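PDB 3D8U: PurR transcriptional regulator, which probably regulates transcription by binding cis-regulatory DNA, as a LacI/PurR-family factor with a periplasmic-binding-protein-like domain. Local coordinates for residues F125-N131 with L157-P163; F105-K109 with H140-A145; L197-H201 with A225-L229; C111-L115 with A212-L216. All coordinates share one frame; numbering follows the deposited sequence.

Contact 1 (F125-N131 with L157-P163); sequences FIGARGN and LTTHEAP
Leu157 joins its neighbour by two backbone bonds of a parallel sheet: its N donates to Phe125 O (2.9 Å), and its carbonyl oxygen takes Gly127 N at 3.0 Å, close to straight at 169°. At Thr158 the side chain turns to the other face, where CG2 meets the rim of the Phe125 ring near its plane, CE2 to CG2 being 4.2 Å; the ring reaches this far because its CG stands anti to the backbone N (chi1 -178°). Gly127, paired with Thr158, has no side chain, and the ring of Phe125 occupies that side. Thr159 continues the pattern with its N on Gly127 O, and its own carbonyl oxygen accepts Gly130 N, which is tilted from the carbonyl plane. His160 carries its CB against the amide of Asn131, the amide and imidazole planes lying only 10° apart. Beyond it the chain turns back toward Ala128 and Arg129, and Glu161 O receives Arg129 N at 2.7 Å while also resting on Ala128 CB. Pro163 CD lies loosely beside Ala128 CB. The pair forms a beta-alpha-beta unit through helix 133-148, whose Leu135 and Leu139 pack on Phe125. Helix 165-178 lies on the other face, with Leu167 against Ile126, Ala128 and Thr159, while strand 184-187 flanks strand 123-128 on the side away from 156-159.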
loop_
_atom_site.group_PDB
_atom_site.type_symbol
_atom_site.label_atom_id
_atom_site.label_comp_id
_atom_site.label_asym_id
_atom_site.label_seq_id
_atom_site.Cartn_x
_atom_site.Cartn_y
_atom_site.Cartn_z
ATOM N N PHE B 125 -8.623 -13.102 17.972
ATOM C CA PHE B 125 -7.961 -11.902 17.470
ATOM C C PHE B 125 -6.761 -12.281 16.623
ATOM O O PHE B 125 -5.943 -13.111 17.032
ATOM C CB PHE B 125 -7.482 -11.086 18.671
ATOM C CG PHE B 125 -6.818 -9.792 18.322
ATOM C CD1 PHE B 125 -7.567 -8.618 18.218
ATOM C CD2 PHE B 125 -5.436 -9.728 18.152
ATOM C CE1 PHE B 125 -6.949 -7.388 17.936
ATOM C CE2 PHE B 125 -4.794 -8.496 17.860
ATOM C CZ PHE B 125 -5.553 -7.330 17.751
ATOM N N ILE B 126 -6.614 -11.657 15.473
ATOM C CA ILE B 126 -5.393 -11.844 14.741
ATOM C C ILE B 126 -4.836 -10.475 14.418
ATOM O O ILE B 126 -5.526 -9.658 13.823
ATOM C CB ILE B 126 -5.648 -12.626 13.452
ATOM C CG1 ILE B 126 -6.198 -14.017 13.760
ATOM C CG2 ILE B 126 -4.382 -12.787 12.684
ATOM C CD1 ILE B 126 -6.929 -14.636 12.571
ATOM N N GLY B 127 -3.589 -10.222 14.795
ATOM C CA GLY B 127 -2.932 -8.965 14.414
ATOM C C GLY B 127 -1.452 -9.046 14.085
ATOM O O GLY B 127 -0.787 -10.027 14.421
ATOM N N ALA B 128 -0.915 -8.020 13.431
ATOM C CA ALA B 128 0.522 -8.026 13.159
ATOM C C ALA B 128 1.260 -6.743 13.446
ATOM O O ALA B 128 0.697 -5.764 13.917
ATOM C CB ALA B 128 0.784 -8.458 11.761
ATOM N N ARG B 129 2.540 -6.759 13.087
ATOM C CA ARG B 129 3.560 -5.815 13.585
ATOM C C ARG B 129 3.298 -5.515 15.059
ATOM O O ARG B 129 3.189 -4.372 15.470
ATOM C CB ARG B 129 3.779 -4.570 12.690
ATOM C CG ARG B 129 2.619 -4.122 11.836
ATOM C CD ARG B 129 1.602 -3.318 12.626
ATOM N NE ARG B 129 1.845 -1.870 12.560
ATOM C CZ ARG B 129 1.420 -0.994 13.476
ATOM N NH1 ARG B 129 0.730 -1.416 14.546
ATOM N NH2 ARG B 129 1.699 0.305 13.332
ATOM N N GLY B 130 3.217 -6.604 15.826
ATOM C CA GLY B 130 2.845 -6.592 17.226
ATOM C C GLY B 130 4.003 -6.469 18.186
ATOM O O GLY B 130 3.879 -6.809 19.371
ATOM N N ASN B 131 5.132 -6.003 17.665
ATOM C CA ASN B 131 6.239 -5.548 18.486
ATOM C C ASN B 131 6.237 -4.016 18.413
ATOM O O ASN B 131 6.863 -3.348 19.243
ATOM C CB ASN B 131 7.587 -6.145 18.021
ATOM C CG ASN B 131 7.589 -7.719 17.947
ATOM O OD1 ASN B 131 8.659 -8.336 17.859
ATOM N ND2 ASN B 131 6.405 -8.349 17.960
ATOM N N LEU B 157 -3.599 -14.347 18.084
ATOM C CA LEU B 157 -2.321 -14.561 17.423
ATOM C C LEU B 157 -1.721 -13.252 17.010
ATOM O O LEU B 157 -2.405 -12.462 16.331
ATOM C CB LEU B 157 -2.526 -15.357 16.145
ATOM C CG LEU B 157 -2.228 -16.835 16.053
ATOM C CD1 LEU B 157 -2.071 -17.466 17.423
ATOM C CD2 LEU B 157 -3.383 -17.474 15.305
ATOM N N THR B 158 -0.454 -13.014 17.350
ATOM C CA THR B 158 0.231 -11.838 16.789
ATOM C C THR B 158 1.583 -12.170 16.161
ATOM O O THR B 158 2.229 -13.130 16.565
ATOM C CB THR B 158 0.401 -10.742 17.829
ATOM O OG1 THR B 158 0.984 -11.299 19.008
ATOM C CG2 THR B 158 -0.952 -10.115 18.192
ATOM N N THR B 159 2.013 -11.412 15.156
ATOM C CA THR B 159 3.399 -11.547 14.694
ATOM C C THR B 159 4.099 -10.220 14.674
ATOM O O THR B 159 3.482 -9.161 14.581
ATOM C CB THR B 159 3.548 -12.175 13.282
ATOM O OG1 THR B 159 2.974 -11.313 12.289
ATOM C CG2 THR B 159 2.890 -13.559 13.213
ATOM N N HIS B 160 5.412 -10.282 14.762
ATOM C CA HIS B 160 6.237 -9.098 14.582
ATOM C C HIS B 160 6.234 -8.731 13.091
ATOM O O HIS B 160 6.473 -7.586 12.722
ATOM C CB HIS B 160 7.658 -9.325 15.153
ATOM C CG HIS B 160 8.257 -10.678 14.849
ATOM N ND1 HIS B 160 9.624 -10.890 14.802
ATOM C CD2 HIS B 160 7.685 -11.884 14.586
ATOM C CE1 HIS B 160 9.864 -12.162 14.523
ATOM N NE2 HIS B 160 8.707 -12.785 14.375
ATOM N N GLU B 161 5.899 -9.708 12.249
ATOM C CA GLU B 161 5.817 -9.489 10.813
ATOM C C GLU B 161 4.715 -8.539 10.344
ATOM O O GLU B 161 3.932 -8.037 11.143
ATOM C CB GLU B 161 5.749 -10.816 10.076
ATOM C CG GLU B 161 7.117 -11.187 9.521
ATOM C CD GLU B 161 7.362 -12.684 9.542
ATOM O OE1 GLU B 161 8.425 -13.099 10.053
ATOM O OE2 GLU B 161 6.483 -13.445 9.062
ATOM N N ALA B 162 4.687 -8.292 9.035
ATOM C CA ALA B 162 3.735 -7.361 8.428
ATOM C C ALA B 162 2.445 -8.091 8.074
ATOM O O ALA B 162 2.471 -9.314 7.858
ATOM C CB ALA B 162 4.341 -6.703 7.206
ATOM N N PRO B 163 1.317 -7.340 8.023
ATOM C CA PRO B 163 -0.017 -7.890 7.818
ATOM C C PRO B 163 -0.107 -8.470 6.421
ATOM O O PRO B 163 0.472 -7.910 5.495
ATOM C CB PRO B 163 -0.903 -6.660 7.914
ATOM C CG PRO B 163 -0.034 -5.561 7.443
ATOM C CD PRO B 163 1.246 -5.871 8.133
#

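Contact 2 (F105-K109 with H140-A145); sequences FEVGK and HGWQSA
The ring of Phe105 lies across the backbone of Gly141, whose CA sits over one face, 3.9 Å from the ring centroid and 26° off the normal, in a CH-pi contact displaced toward the rim. A chi1 of -176° swings the ring out from its own helix toward the neighbouring one. Its edge receives His140 CB in the ring plane, at 3.8 Å from CE1, and CZ approaches Ser144 CB obliquely at 3.9 Å. Without a side chain on Gly141, its CA can also come within 3.5 Å of Phe105 O in a CA-H...O contact. Gly108 faces it from helix 104-117, and this glycine-to-glycine meeting allows the short helix segments to approach to 6.9 Å while crossing at -43°. These are two helices on the same side of the four-stranded parallel sheet of the periplasmic-binding-protein-like fold, with Trp142 turned inward to meet Phe125 of strand 123-128. Farther along, Lys109 lays its aliphatic chain beside the second helix: CB lies 3.7 Å from Gly141 O, and CG is near Ala145 CB. The bend at chi3 carries the amino group away from helix 133-148, and NZ makes a long salt bridge to Glu106 OE2 within its own helix.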
loop_
_atom_site.group_PDB
_atom_site.type_symbol
_atom_site.label_atom_id
_atom_site.label_comp_id
_atom_site.label_asym_id
_atom_site.label_seq_id
_atom_site.Cartn_x
_atom_site.Cartn_y
_atom_site.Cartn_z
ATOM N N PHE B 105 -6.917 1.758 21.293
ATOM C CA PHE B 105 -7.549 0.990 22.350
ATOM C C PHE B 105 -9.056 1.064 22.203
ATOM O O PHE B 105 -9.711 0.021 22.168
ATOM C CB PHE B 105 -7.099 1.529 23.707
ATOM C CG PHE B 105 -7.612 0.776 24.880
ATOM C CD1 PHE B 105 -6.931 -0.324 25.363
ATOM C CD2 PHE B 105 -8.747 1.200 25.550
ATOM C CE1 PHE B 105 -7.402 -1.019 26.494
ATOM C CE2 PHE B 105 -9.221 0.521 26.683
ATOM C CZ PHE B 105 -8.546 -0.581 27.151
ATOM N N GLU B 106 -9.601 2.284 22.086
ATOM C CA GLU B 106 -11.043 2.438 21.939
ATOM C C GLU B 106 -11.485 1.681 20.698
ATOM O O GLU B 106 -12.492 0.981 20.701
ATOM C CB GLU B 106 -11.470 3.915 21.891
ATOM C CG GLU B 106 -13.010 4.147 21.797
ATOM C CD GLU B 106 -13.821 3.518 22.984
ATOM O OE1 GLU B 106 -14.491 2.460 22.784
ATOM O OE2 GLU B 106 -13.793 4.060 24.123
ATOM N N VAL B 107 -10.704 1.800 19.638
ATOM C CA VAL B 107 -11.047 1.117 18.431
ATOM C C VAL B 107 -11.198 -0.372 18.687
ATOM O O VAL B 107 -12.224 -0.941 18.304
ATOM C CB VAL B 107 -10.043 1.352 17.290
ATOM C CG1 VAL B 107 -10.453 0.526 16.069
ATOM C CG2 VAL B 107 -9.982 2.844 16.931
ATOM N N GLY B 108 -10.207 -1.002 19.322
ATOM C CA GLY B 108 -10.306 -2.427 19.643
ATOM C C GLY B 108 -11.568 -2.672 20.441
ATOM O O GLY B 108 -12.500 -3.320 19.983
ATOM N N LYS B 109 -11.617 -2.108 21.640
ATOM C CA LYS B 109 -12.805 -2.185 22.486
ATOM C C LYS B 109 -14.116 -1.986 21.711
ATOM O O LYS B 109 -15.017 -2.801 21.818
ATOM C CB LYS B 109 -12.699 -1.178 23.631
ATOM C CG LYS B 109 -13.804 -1.303 24.649
ATOM C CD LYS B 109 -13.501 -0.564 25.985
ATOM C CE LYS B 109 -13.870 0.956 25.914
ATOM N NZ LYS B 109 -13.405 1.761 27.102
ATOM N N HIS B 140 -5.103 -5.077 23.675
ATOM C CA HIS B 140 -5.574 -4.693 24.978
ATOM C C HIS B 140 -7.003 -4.224 24.869
ATOM O O HIS B 140 -7.842 -4.579 25.699
ATOM C CB HIS B 140 -4.717 -3.573 25.512
ATOM C CG HIS B 140 -3.428 -4.035 26.094
ATOM N ND1 HIS B 140 -2.332 -3.211 26.222
ATOM C CD2 HIS B 140 -3.063 -5.228 26.611
ATOM C CE1 HIS B 140 -1.348 -3.874 26.799
ATOM N NE2 HIS B 140 -1.767 -5.100 27.049
ATOM N N GLY B 141 -7.288 -3.437 23.838
ATOM C CA GLY B 141 -8.636 -2.951 23.650
ATOM C C GLY B 141 -9.543 -4.146 23.597
ATOM O O GLY B 141 -10.600 -4.160 24.188
ATOM N N TRP B 142 -9.098 -5.177 22.909
ATOM C CA TRP B 142 -9.949 -6.324 22.672
ATOM C C TRP B 142 -10.105 -7.124 23.949
ATOM O O TRP B 142 -11.194 -7.624 24.242
ATOM C CB TRP B 142 -9.409 -7.169 21.519
ATOM C CG TRP B 142 -9.892 -8.568 21.487
ATOM C CD1 TRP B 142 -11.131 -9.007 21.095
ATOM C CD2 TRP B 142 -9.151 -9.740 21.864
ATOM N NE1 TRP B 142 -11.200 -10.392 21.203
ATOM C CE2 TRP B 142 -10.004 -10.862 21.671
ATOM C CE3 TRP B 142 -7.862 -9.952 22.361
ATOM C CZ2 TRP B 142 -9.605 -12.169 21.961
ATOM C CZ3 TRP B 142 -7.458 -11.274 22.625
ATOM C CH2 TRP B 142 -8.336 -12.356 22.434
ATOM N N GLN B 143 -9.029 -7.214 24.722
ATOM C CA GLN B 143 -9.017 -8.048 25.936
ATOM C C GLN B 143 -9.868 -7.423 26.994
ATOM O O GLN B 143 -10.545 -8.105 27.733
ATOM C CB GLN B 143 -7.612 -8.237 26.450
ATOM C CG GLN B 143 -6.755 -8.947 25.468
ATOM C CD GLN B 143 -5.459 -9.363 26.023
ATOM O OE1 GLN B 143 -4.766 -8.587 26.664
ATOM N NE2 GLN B 143 -5.098 -10.608 25.771
ATOM N N SER B 144 -9.862 -6.100 27.030
ATOM C CA SER B 144 -10.756 -5.366 27.904
ATOM C C SER B 144 -12.199 -5.787 27.621
ATOM O O SER B 144 -12.860 -6.403 28.466
ATOM C CB SER B 144 -10.583 -3.864 27.700
ATOM O OG SER B 144 -11.156 -3.169 28.798
ATOM N N ALA B 145 -12.664 -5.481 26.417
ATOM C CA ALA B 145 -14.020 -5.825 26.003
ATOM C C ALA B 145 -14.452 -7.248 26.415
ATOM O O ALA B 145 -15.603 -7.433 26.880
ATOM C CB ALA B 145 -14.164 -5.643 24.520
#

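Contact 3 (L197-H201 with A225-L229); sequences LFECH and AYPSL
The imidazole of His201 presents its edge to the loop 225-229: Tyr226 O and Pro227 CD both lie near the ring plane, the latter 3.7 Å from NE2. One face of the imidazole is occupied by Leu197 O, one turn earlier in the same helix, offset toward the rim. The ring of Tyr226 has Pro227 CD over one face, again toward the rim, and meets His201 CE1 obliquely, at 4.1 Å from CD1. The cis peptide bond before Pro227 sets its CD on the same side as Tyr226 O, and both meet the imidazole edge. Leu197 spreads its two methyl groups along the loop. CD1 touches Ala225 CB at 3.8 Å and lies by the carbonyl oxygens of Tyr226 and Pro227, whereas CD2 crosses the proline at CD, likewise at 3.8 Å. Leu229 CD2 packs against Leu197 CG. The loop thus rests on helix 190-203 at the subunit interface, where Leu197 and Ala225 pack on Phe198 of the second subunit and His201 meets its counterpart there. Helix and loop segments meet through apolar packing without a hydrogen bond, while hydrogen bonds of the loop go to Arg269 and Ser271.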
loop_
_atom_site.group_PDB
_atom_site.type_symbol
_atom_site.label_atom_id
_atom_site.label_comp_id
_atom_site.label_asym_id
_atom_site.label_seq_id
_atom_site.Cartn_x
_atom_site.Cartn_y
_atom_site.Cartn_z
ATOM N N LEU B 197 -11.568 -14.049 5.573
ATOM C CA LEU B 197 -12.821 -14.146 4.811
ATOM C C LEU B 197 -12.727 -15.219 3.749
ATOM O O LEU B 197 -13.545 -16.129 3.691
ATOM C CB LEU B 197 -13.117 -12.823 4.101
ATOM C CG LEU B 197 -14.579 -12.357 4.021
ATOM C CD1 LEU B 197 -14.805 -11.535 2.777
ATOM C CD2 LEU B 197 -15.621 -13.459 4.071
ATOM N N PHE B 198 -11.723 -15.079 2.891
ATOM C CA PHE B 198 -11.425 -16.045 1.882
ATOM C C PHE B 198 -11.258 -17.443 2.467
ATOM O O PHE B 198 -11.689 -18.409 1.846
ATOM C CB PHE B 198 -10.159 -15.628 1.170
ATOM C CG PHE B 198 -10.387 -14.704 0.019
ATOM C CD1 PHE B 198 -11.495 -14.862 -0.822
ATOM C CD2 PHE B 198 -9.460 -13.707 -0.282
ATOM C CE1 PHE B 198 -11.692 -14.015 -1.923
ATOM C CE2 PHE B 198 -9.646 -12.850 -1.401
ATOM C CZ PHE B 198 -10.758 -13.005 -2.208
ATOM N N GLU B 199 -10.654 -17.566 3.650
ATOM C CA GLU B 199 -10.406 -18.894 4.234
ATOM C C GLU B 199 -11.701 -19.503 4.777
ATOM O O GLU B 199 -11.869 -20.729 4.776
ATOM C CB GLU B 199 -9.307 -18.846 5.323
ATOM C CG GLU B 199 -8.876 -20.169 5.938
ATOM C CD GLU B 199 -8.221 -21.068 4.904
ATOM O OE1 GLU B 199 -7.819 -20.491 3.855
ATOM O OE2 GLU B 199 -8.121 -22.322 5.108
ATOM N N CYS B 200 -12.606 -18.643 5.249
ATOM C CA CYS B 200 -13.929 -19.078 5.653
ATOM C C CYS B 200 -14.569 -19.717 4.440
ATOM O O CYS B 200 -15.008 -20.868 4.485
ATOM C CB CYS B 200 -14.743 -17.883 6.074
ATOM S SG CYS B 200 -14.318 -17.264 7.693
ATOM N N HIS B 201 -14.569 -18.993 3.327
ATOM C CA HIS B 201 -15.011 -19.597 2.086
ATOM C C HIS B 201 -14.381 -20.962 1.789
ATOM O O HIS B 201 -15.096 -21.884 1.408
ATOM C CB HIS B 201 -14.893 -18.630 0.925
ATOM C CG HIS B 201 -15.821 -17.468 1.048
ATOM N ND1 HIS B 201 -15.732 -16.347 0.253
ATOM C CD2 HIS B 201 -16.847 -17.239 1.901
ATOM C CE1 HIS B 201 -16.667 -15.485 0.596
ATOM N NE2 HIS B 201 -17.356 -15.999 1.596
ATOM N N ALA B 225 -15.676 -6.466 -0.414
ATOM C CA ALA B 225 -15.498 -7.913 -0.382
ATOM C C ALA B 225 -16.884 -8.586 -0.296
ATOM O O ALA B 225 -17.891 -7.903 -0.333
ATOM C CB ALA B 225 -14.680 -8.264 0.787
ATOM N N TYR B 226 -16.951 -9.908 -0.211
ATOM C CA TYR B 226 -18.229 -10.602 -0.053
ATOM C C TYR B 226 -18.144 -11.771 0.923
ATOM O O TYR B 226 -17.313 -12.651 0.736
ATOM C CB TYR B 226 -18.694 -11.180 -1.367
ATOM C CG TYR B 226 -19.925 -12.044 -1.194
ATOM C CD1 TYR B 226 -19.819 -13.433 -1.085
ATOM C CD2 TYR B 226 -21.201 -11.465 -1.120
ATOM C CE1 TYR B 226 -20.948 -14.226 -0.920
ATOM C CE2 TYR B 226 -22.339 -12.247 -0.961
ATOM C CZ TYR B 226 -22.198 -13.624 -0.861
ATOM O OH TYR B 226 -23.312 -14.398 -0.688
ATOM N N PRO B 227 -19.001 -11.790 1.959
ATOM C CA PRO B 227 -19.887 -10.718 2.377
ATOM C C PRO B 227 -19.011 -9.530 2.726
ATOM O O PRO B 227 -17.892 -9.746 3.168
ATOM C CB PRO B 227 -20.493 -11.279 3.660
ATOM C CG PRO B 227 -20.453 -12.716 3.498
ATOM C CD PRO B 227 -19.145 -12.963 2.835
ATOM N N SER B 228 -19.483 -8.306 2.506
ATOM C CA SER B 228 -18.695 -7.110 2.772
ATOM C C SER B 228 -18.431 -7.075 4.243
ATOM O O SER B 228 -19.234 -7.595 5.021
ATOM C CB SER B 228 -19.526 -5.896 2.455
ATOM O OG SER B 228 -20.756 -5.993 3.141
ATOM N N LEU B 229 -17.351 -6.441 4.678
ATOM C CA LEU B 229 -17.087 -6.572 6.100
ATOM C C LEU B 229 -17.102 -5.348 6.978
ATOM O O LEU B 229 -16.512 -4.317 6.671
ATOM C CB LEU B 229 -15.851 -7.451 6.379
ATOM C CG LEU B 229 -14.679 -7.510 5.412
ATOM C CD1 LEU B 229 -14.105 -6.109 5.279
ATOM C CD2 LEU B 229 -13.674 -8.531 5.944
#

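Contact 4 (C111-L115 with A212-L216); sequences CTRHL and AIICL
Helix segment 111-115 and strand 212-215 run nearly antiparallel, at 165°, with their axes 9.5 Å apart; Cys111 lies across from Ile214, and Leu115 from Ala212. This is a helix laid on a strand of the parallel sheet, as in the alpha/beta layers of the periplasmic-binding-protein-like fold. Ile214 is the strand residue that both ends of the helix segment touch. Its CG1 branch, set by a chi1 of -168°, extends toward the helix and places CD1 close to Cys111 CB and SG and near the edge of the His114 ring. The other branch, CG2, turns toward Leu115, whose CD1 lies 3.7 Å away, the two side chains crossing at an angle. Leu115 CD2 reaches on to Ala212 CB, at 4.1 Å. At the far end Leu216 brings CD1 to Cys111 SG, also at 3.7 Å. His114 NE2 hydrogen-bonds Thr272 OG1, and Leu115 packs further on Ala184 and Val186 of the adjoining strand. All six touching residues are buried, and no hydrogen bond passes between the segments. The helix is therefore held to the sheet by interlocking aliphatic branches and a thiol, while the imidazole finds its polar partner outside them.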
loop_
_atom_site.group_PDB
_atom_site.type_symbol
_atom_site.label_atom_id
_atom_site.label_comp_id
_atom_site.label_asym_id
_atom_site.label_seq_id
_atom_site.Cartn_x
_atom_site.Cartn_y
_atom_site.Cartn_z
ATOM N N CYS B 111 -14.997 -1.937 18.536
ATOM C CA CYS B 111 -15.151 -3.034 17.623
ATOM C C CYS B 111 -15.465 -4.311 18.346
ATOM O O CYS B 111 -16.192 -5.161 17.833
ATOM C CB CYS B 111 -13.876 -3.238 16.823
ATOM S SG CYS B 111 -13.674 -1.939 15.670
ATOM N N THR B 112 -14.897 -4.509 19.524
ATOM C CA THR B 112 -15.188 -5.784 20.083
ATOM C C THR B 112 -16.467 -5.825 20.890
ATOM O O THR B 112 -17.129 -6.852 20.888
ATOM C CB THR B 112 -13.981 -6.580 20.584
ATOM O OG1 THR B 112 -14.397 -7.421 21.653
ATOM C CG2 THR B 112 -12.839 -5.720 21.007
ATOM N N ARG B 113 -16.908 -4.703 21.461
ATOM C CA ARG B 113 -18.249 -4.691 22.090
ATOM C C ARG B 113 -19.282 -4.984 20.999
ATOM O O ARG B 113 -20.314 -5.609 21.259
ATOM C CB ARG B 113 -18.617 -3.352 22.716
ATOM C CG ARG B 113 -17.780 -2.872 23.843
ATOM C CD ARG B 113 -18.544 -1.760 24.616
ATOM N NE ARG B 113 -17.678 -1.040 25.553
ATOM C CZ ARG B 113 -18.066 -0.103 26.424
ATOM N NH1 ARG B 113 -19.350 0.277 26.538
ATOM N NH2 ARG B 113 -17.146 0.476 27.195
ATOM N N HIS B 114 -18.995 -4.534 19.782
ATOM C CA HIS B 114 -19.935 -4.716 18.713
ATOM C C HIS B 114 -20.280 -6.201 18.552
ATOM O O HIS B 114 -21.427 -6.578 18.756
ATOM C CB HIS B 114 -19.417 -4.091 17.418
ATOM C CG HIS B 114 -20.293 -4.353 16.228
ATOM N ND1 HIS B 114 -21.663 -4.197 16.258
ATOM C CD2 HIS B 114 -19.995 -4.758 14.975
ATOM C CE1 HIS B 114 -22.174 -4.505 15.081
ATOM N NE2 HIS B 114 -21.180 -4.855 14.287
ATOM N N LEU B 115 -19.288 -7.032 18.228
ATOM C CA LEU B 115 -19.446 -8.496 18.191
ATOM C C LEU B 115 -20.246 -9.034 19.394
ATOM O O LEU B 115 -21.207 -9.801 19.242
ATOM C CB LEU B 115 -18.075 -9.167 18.189
ATOM C CG LEU B 115 -17.174 -8.954 16.956
ATOM C CD1 LEU B 115 -15.831 -9.581 17.123
ATOM C CD2 LEU B 115 -17.782 -9.483 15.693
ATOM N N ALA B 212 -18.280 -14.545 12.467
ATOM C CA ALA B 212 -18.420 -13.135 12.162
ATOM C C ALA B 212 -17.038 -12.498 12.051
ATOM O O ALA B 212 -16.112 -12.938 12.710
ATOM C CB ALA B 212 -19.214 -12.464 13.232
ATOM N N ILE B 213 -16.877 -11.459 11.250
ATOM C CA ILE B 213 -15.542 -10.876 11.092
ATOM C C ILE B 213 -15.566 -9.360 11.262
ATOM O O ILE B 213 -16.492 -8.680 10.789
ATOM C CB ILE B 213 -14.909 -11.248 9.696
ATOM C CG1 ILE B 213 -14.498 -12.732 9.632
ATOM C CG2 ILE B 213 -13.670 -10.407 9.397
ATOM C CD1 ILE B 213 -14.178 -13.251 8.208
ATOM N N ILE B 214 -14.546 -8.796 11.893
ATOM C CA ILE B 214 -14.519 -7.331 11.978
ATOM C C ILE B 214 -13.100 -6.796 11.844
ATOM O O ILE B 214 -12.185 -7.266 12.530
ATOM C CB ILE B 214 -15.219 -6.823 13.281
ATOM C CG1 ILE B 214 -15.444 -5.311 13.180
ATOM C CG2 ILE B 214 -14.462 -7.307 14.560
ATOM C CD1 ILE B 214 -15.747 -4.620 14.454
ATOM N N CYS B 215 -12.902 -5.826 10.962
ATOM C CA CYS B 215 -11.541 -5.371 10.656
ATOM C C CYS B 215 -11.274 -4.095 11.383
ATOM O O CYS B 215 -12.164 -3.273 11.524
ATOM C CB CYS B 215 -11.368 -5.143 9.168
ATOM S SG CYS B 215 -9.818 -4.315 8.726
ATOM N N LEU B 216 -10.053 -3.913 11.853
ATOM C CA LEU B 216 -9.771 -2.762 12.725
ATOM C C LEU B 216 -9.334 -1.500 11.971
ATOM O O LEU B 216 -9.124 -0.448 12.583
ATOM C CB LEU B 216 -8.704 -3.154 13.746
ATOM C CG LEU B 216 -9.091 -3.373 15.214
ATOM C CD1 LEU B 216 -10.542 -3.808 15.432
ATOM C CD2 LEU B 216 -8.127 -4.355 15.877
#

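In the fold
Contacts 1, 2 and 4 are close neighbours around one parallel sheet. Contact 4 is wholly buried and apolar, whereas contacts 1, 2 and 3 are partly buried; contact 1 combines backbone hydrogen bonds between strands with a partly exposed turn at their ends. Contact 2 shares helix 104-117 with contact 4, yet relies on glycine-enabled backbone closeness and a phenylalanine ring; Thr112 bridges the two by packing on Trp142 and Ala145. Phe125 of contact 1 touches both Trp142 and Leu216. Contact 3 lies farthest from the chain centre, at the subunit interface, and its Leu197 and Leu229 reach contact 4 through Ile213, which points from the strand toward helix 190-203, away from helix 104-117.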